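Local coordinates for hypothetical protein (Leishmania major, PDB 3LJN) that is of unknown function but is built of ankyrin repeats, a scaffold that in relatives commonly serves to bind other proteins, at residues S16-A28 with V36-N50. Sequence-based numbering, arbitrary orientation.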
# COMPACT_ATOMS: atom_id res chain seq x y z
N SER A 16 -39.53 17.73 8.56
CA SER A 16 -39.94 17.61 7.14
C SER A 16 -39.02 16.61 6.40
O SER A 16 -39.23 15.39 6.50
CB SER A 16 -39.95 19.01 6.48
OG SER A 16 -40.26 18.94 5.10
N ASP A 17 -38.01 17.11 5.68
CA ASP A 17 -36.94 16.26 5.15
C ASP A 17 -36.12 15.72 6.33
O ASP A 17 -35.73 14.54 6.34
CB ASP A 17 -36.01 17.05 4.20
CG ASP A 17 -36.66 17.42 2.87
OD1 ASP A 17 -37.04 16.51 2.10
OD2 ASP A 17 -36.77 18.63 2.57
N ASP A 18 -35.86 16.58 7.32
CA ASP A 18 -35.02 16.26 8.47
C ASP A 18 -35.71 15.30 9.45
O ASP A 18 -35.05 14.59 10.21
CB ASP A 18 -34.59 17.54 9.21
CG ASP A 18 -33.75 18.47 8.33
OD1 ASP A 18 -34.02 19.69 8.33
OD2 ASP A 18 -32.83 17.98 7.64
N GLU A 19 -37.04 15.29 9.42
CA GLU A 19 -37.82 14.35 10.21
C GLU A 19 -37.75 12.94 9.63
O GLU A 19 -38.04 11.98 10.31
CB GLU A 19 -39.27 14.82 10.30
CG GLU A 19 -40.10 14.13 11.39
CD GLU A 19 -41.34 14.94 11.77
OE1 GLU A 19 -41.83 15.71 10.91
OE2 GLU A 19 -41.82 14.82 12.93
N ASN A 20 -37.38 12.84 8.36
CA ASN A 20 -37.24 11.54 7.70
C ASN A 20 -35.83 10.96 7.82
O ASN A 20 -35.69 9.76 8.03
CB ASN A 20 -37.61 11.64 6.21
CG ASN A 20 -39.08 11.42 5.95
OD1 ASN A 20 -39.70 10.52 6.53
ND2 ASN A 20 -39.66 12.23 5.07
N MSE A 21 -34.81 11.79 7.68
CA MSE A 21 -33.44 11.30 7.84
C MSE A 21 -33.23 10.81 9.26
O MSE A 21 -32.40 9.94 9.49
CB MSE A 21 -32.41 12.36 7.45
CG MSE A 21 -32.21 13.51 8.43
SE MSE A 21 -30.54 13.40 9.44
CE MSE A 21 -30.44 15.26 10.03
N GLU A 22 -33.98 11.36 10.20
CA GLU A 22 -33.89 10.93 11.59
C GLU A 22 -34.33 9.49 11.74
O GLU A 22 -33.71 8.73 12.47
CB GLU A 22 -34.73 11.81 12.51
CG GLU A 22 -34.01 13.07 12.99
CD GLU A 22 -32.68 12.78 13.68
OE1 GLU A 22 -31.77 13.64 13.59
OE2 GLU A 22 -32.52 11.71 14.31
N LYS A 23 -35.40 9.13 11.04
CA LYS A 23 -35.93 7.77 11.10
C LYS A 23 -34.99 6.75 10.48
O LYS A 23 -34.77 5.68 11.02
CB LYS A 23 -37.29 7.69 10.40
CG LYS A 23 -38.42 8.42 11.12
CD LYS A 23 -39.77 7.80 10.77
CE LYS A 23 -40.93 8.60 11.34
NZ LYS A 23 -41.20 9.84 10.57
N ILE A 24 -34.44 7.10 9.33
CA ILE A 24 -33.65 6.15 8.56
C ILE A 24 -32.30 5.85 9.24
O ILE A 24 -31.86 4.70 9.28
CB ILE A 24 -33.49 6.63 7.09
CG1 ILE A 24 -33.02 5.49 6.20
CG2 ILE A 24 -32.56 7.82 6.99
CD1 ILE A 24 -32.92 5.87 4.74
N HIS A 25 -31.66 6.88 9.78
CA HIS A 25 -30.43 6.74 10.56
C HIS A 25 -30.63 5.88 11.82
O HIS A 25 -29.77 5.08 12.20
CB HIS A 25 -29.95 8.13 11.01
CG HIS A 25 -29.32 8.96 9.93
ND1 HIS A 25 -28.24 9.79 10.17
CD2 HIS A 25 -29.62 9.12 8.62
CE1 HIS A 25 -27.90 10.40 9.05
NE2 HIS A 25 -28.73 10.02 8.09
N VAL A 26 -31.75 6.08 12.51
CA VAL A 26 -32.07 5.29 13.69
C VAL A 26 -32.18 3.82 13.34
O VAL A 26 -31.66 2.95 14.05
CB VAL A 26 -33.42 5.72 14.28
CG1 VAL A 26 -33.92 4.69 15.28
CG2 VAL A 26 -33.30 7.09 14.92
N ALA A 27 -32.88 3.54 12.25
CA ALA A 27 -33.14 2.19 11.81
C ALA A 27 -31.84 1.54 11.38
O ALA A 27 -31.58 0.37 11.70
CB ALA A 27 -34.12 2.22 10.68
N ALA A 28 -31.00 2.29 10.66
CA ALA A 28 -29.69 1.80 10.26
C ALA A 28 -28.89 1.42 11.50
O ALA A 28 -28.31 0.34 11.59
CB ALA A 28 -28.95 2.85 9.44
N VAL A 36 -35.74 0.18 7.10
CA VAL A 36 -34.95 0.98 6.15
C VAL A 36 -35.43 0.80 4.70
O VAL A 36 -35.55 1.77 3.95
CB VAL A 36 -33.44 0.57 6.24
CG1 VAL A 36 -32.73 0.78 4.93
CG2 VAL A 36 -32.75 1.31 7.36
N ARG A 37 -35.67 -0.45 4.31
CA ARG A 37 -36.24 -0.78 3.01
C ARG A 37 -37.55 -0.03 2.82
O ARG A 37 -37.81 0.54 1.77
CB ARG A 37 -36.56 -2.26 2.94
CG ARG A 37 -35.40 -3.18 2.99
CD ARG A 37 -34.94 -3.59 1.60
NE ARG A 37 -36.00 -4.04 0.69
CZ ARG A 37 -36.68 -5.18 0.80
NH1 ARG A 37 -36.47 -6.01 1.83
NH2 ARG A 37 -37.61 -5.48 -0.11
N ARG A 38 -38.37 -0.09 3.86
CA ARG A 38 -39.67 0.54 3.88
C ARG A 38 -39.54 2.04 3.64
O ARG A 38 -40.27 2.60 2.85
CB ARG A 38 -40.37 0.24 5.21
CG ARG A 38 -41.88 0.21 5.13
CD ARG A 38 -42.55 0.39 6.50
NE ARG A 38 -42.10 1.62 7.18
CZ ARG A 38 -42.50 2.86 6.88
NH1 ARG A 38 -43.38 3.10 5.91
NH2 ARG A 38 -41.99 3.89 7.57
N LEU A 39 -38.61 2.70 4.32
CA LEU A 39 -38.43 4.13 4.15
C LEU A 39 -37.98 4.47 2.72
O LEU A 39 -38.43 5.46 2.13
CB LEU A 39 -37.43 4.66 5.18
CG LEU A 39 -37.90 4.78 6.63
CD1 LEU A 39 -36.77 4.48 7.59
CD2 LEU A 39 -38.51 6.15 6.95
N ILE A 40 -37.10 3.64 2.16
CA ILE A 40 -36.54 3.84 0.83
C ILE A 40 -37.55 3.53 -0.29
O ILE A 40 -37.63 4.26 -1.26
CB ILE A 40 -35.29 2.97 0.62
CG1 ILE A 40 -34.18 3.43 1.57
CG2 ILE A 40 -34.83 3.03 -0.83
CD1 ILE A 40 -33.16 2.38 1.87
N GLU A 41 -38.30 2.46 -0.15
CA GLU A 41 -39.40 2.20 -1.07
C GLU A 41 -40.37 3.38 -1.12
O GLU A 41 -40.79 3.78 -2.19
CB GLU A 41 -40.14 0.90 -0.72
CG GLU A 41 -39.45 -0.35 -1.29
CD GLU A 41 -39.80 -1.66 -0.55
OE1 GLU A 41 -40.86 -1.70 0.14
OE2 GLU A 41 -39.03 -2.65 -0.68
N THR A 42 -40.69 3.95 0.03
CA THR A 42 -41.56 5.13 0.08
C THR A 42 -40.85 6.46 -0.26
O THR A 42 -41.45 7.53 -0.15
CB THR A 42 -42.26 5.25 1.46
OG1 THR A 42 -41.32 5.68 2.45
CG2 THR A 42 -42.89 3.90 1.86
N GLY A 43 -39.57 6.41 -0.64
CA GLY A 43 -38.93 7.54 -1.29
C GLY A 43 -38.06 8.46 -0.45
O GLY A 43 -37.80 9.59 -0.85
N VAL A 44 -37.62 8.00 0.71
CA VAL A 44 -36.54 8.68 1.45
C VAL A 44 -35.22 8.36 0.74
O VAL A 44 -34.87 7.19 0.61
CB VAL A 44 -36.44 8.18 2.91
CG1 VAL A 44 -35.32 8.89 3.63
CG2 VAL A 44 -37.75 8.38 3.65
N SER A 45 -34.48 9.36 0.28
CA SER A 45 -33.23 9.05 -0.42
C SER A 45 -32.23 8.37 0.53
O SER A 45 -31.99 8.86 1.63
CB SER A 45 -32.59 10.28 -1.05
OG SER A 45 -31.18 10.12 -1.12
N PRO A 46 -31.61 7.26 0.09
CA PRO A 46 -30.72 6.48 0.95
C PRO A 46 -29.54 7.25 1.53
O PRO A 46 -29.19 7.04 2.68
CB PRO A 46 -30.16 5.39 0.01
CG PRO A 46 -31.01 5.42 -1.16
CD PRO A 46 -31.54 6.80 -1.30
N THR A 47 -28.95 8.12 0.72
CA THR A 47 -27.69 8.78 1.07
C THR A 47 -27.89 10.14 1.78
O THR A 47 -27.05 11.03 1.67
CB THR A 47 -26.87 9.04 -0.20
OG1 THR A 47 -27.68 9.78 -1.14
CG2 THR A 47 -26.39 7.72 -0.83
N ILE A 48 -28.98 10.27 2.53
CA ILE A 48 -29.37 11.54 3.13
C ILE A 48 -28.54 11.81 4.40
O ILE A 48 -28.42 10.94 5.27
CB ILE A 48 -30.91 11.55 3.38
CG1 ILE A 48 -31.40 12.94 3.76
CG2 ILE A 48 -31.31 10.50 4.42
CD1 ILE A 48 -32.89 13.03 3.90
N GLN A 49 -27.98 13.01 4.50
CA GLN A 49 -26.93 13.28 5.49
C GLN A 49 -27.39 14.17 6.62
O GLN A 49 -28.41 14.84 6.53
CB GLN A 49 -25.64 13.83 4.86
CG GLN A 49 -25.79 14.69 3.62
CD GLN A 49 -24.44 15.02 2.96
OE1 GLN A 49 -23.36 14.83 3.54
NE2 GLN A 49 -24.50 15.54 1.73
N ASN A 50 -26.63 14.11 7.72
CA ASN A 50 -26.85 14.94 8.88
C ASN A 50 -25.72 15.94 8.85
O ASN A 50 -24.81 15.76 8.07
CB ASN A 50 -26.88 14.11 10.17
CG ASN A 50 -25.51 13.61 10.61
OD1 ASN A 50 -24.48 13.93 10.03
ND2 ASN A 50 -25.52 12.81 11.68
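The imidazole of His25 meets Ile48 edge-on, with Ile48 O lying almost in the ring plane, 3.0 Å from His25 NE2, and the N-H pointing straight at it (173°). Ile24 CG2 occupies another part of the same ring's edge. Over one face sits the selenium of Met21, a selenomethionine, 4.0 Å above the plane and displaced toward the rim, while Asn50 CB approaches the ring obliquely, the Asn50 amide plane turned 47° from it. CG of Met21 lies between the backbone N and carbonyl carbon, and a bend at chi2 carries the methyl to Asn50, where Met21 CE stands 3.7 Å from Asn50 CB; the two side chains cross at about a right angle. The Asn50 amide oxygen is itself engaged by the backbone N-H groups of Phe52 and Cys54.

Helices 18-28 and 36-41 run roughly antiparallel, their axes 9.7 Å apart at closest approach, as the paired helices of an ankyrin repeat do, and the chain leaves the second helix through a Schellman motif at Gly43. The type I turn from Ser45 to Ile48 then brings Ile48 back against the first helix, beside Met21 and Ile24, at this N-terminal end of the repeat stack. Helix 66-75 packs against Val36 and Ile40, and helix 56-63 against His25 and Ala28.

Ile24 points from helix 18-28 toward helix 36-41 and the loop after it. Its CG1 branch, trans to the backbone N (chi1 -164°), carries CD1 to within 4.0 Å of Val44 CG1 and onto Ile40 CG1, whereas CG2 touches Ile48 CG2. Leu39 CD1 lies against the backbone at Ile24 CA, its other methyl against Lys23 CB. Farther along the helix, Val36 CG2 reaches Ala27 CB at 3.7 Å; toward the N terminus, Ile48 CD1 lies 3.6 Å from Met21 CB.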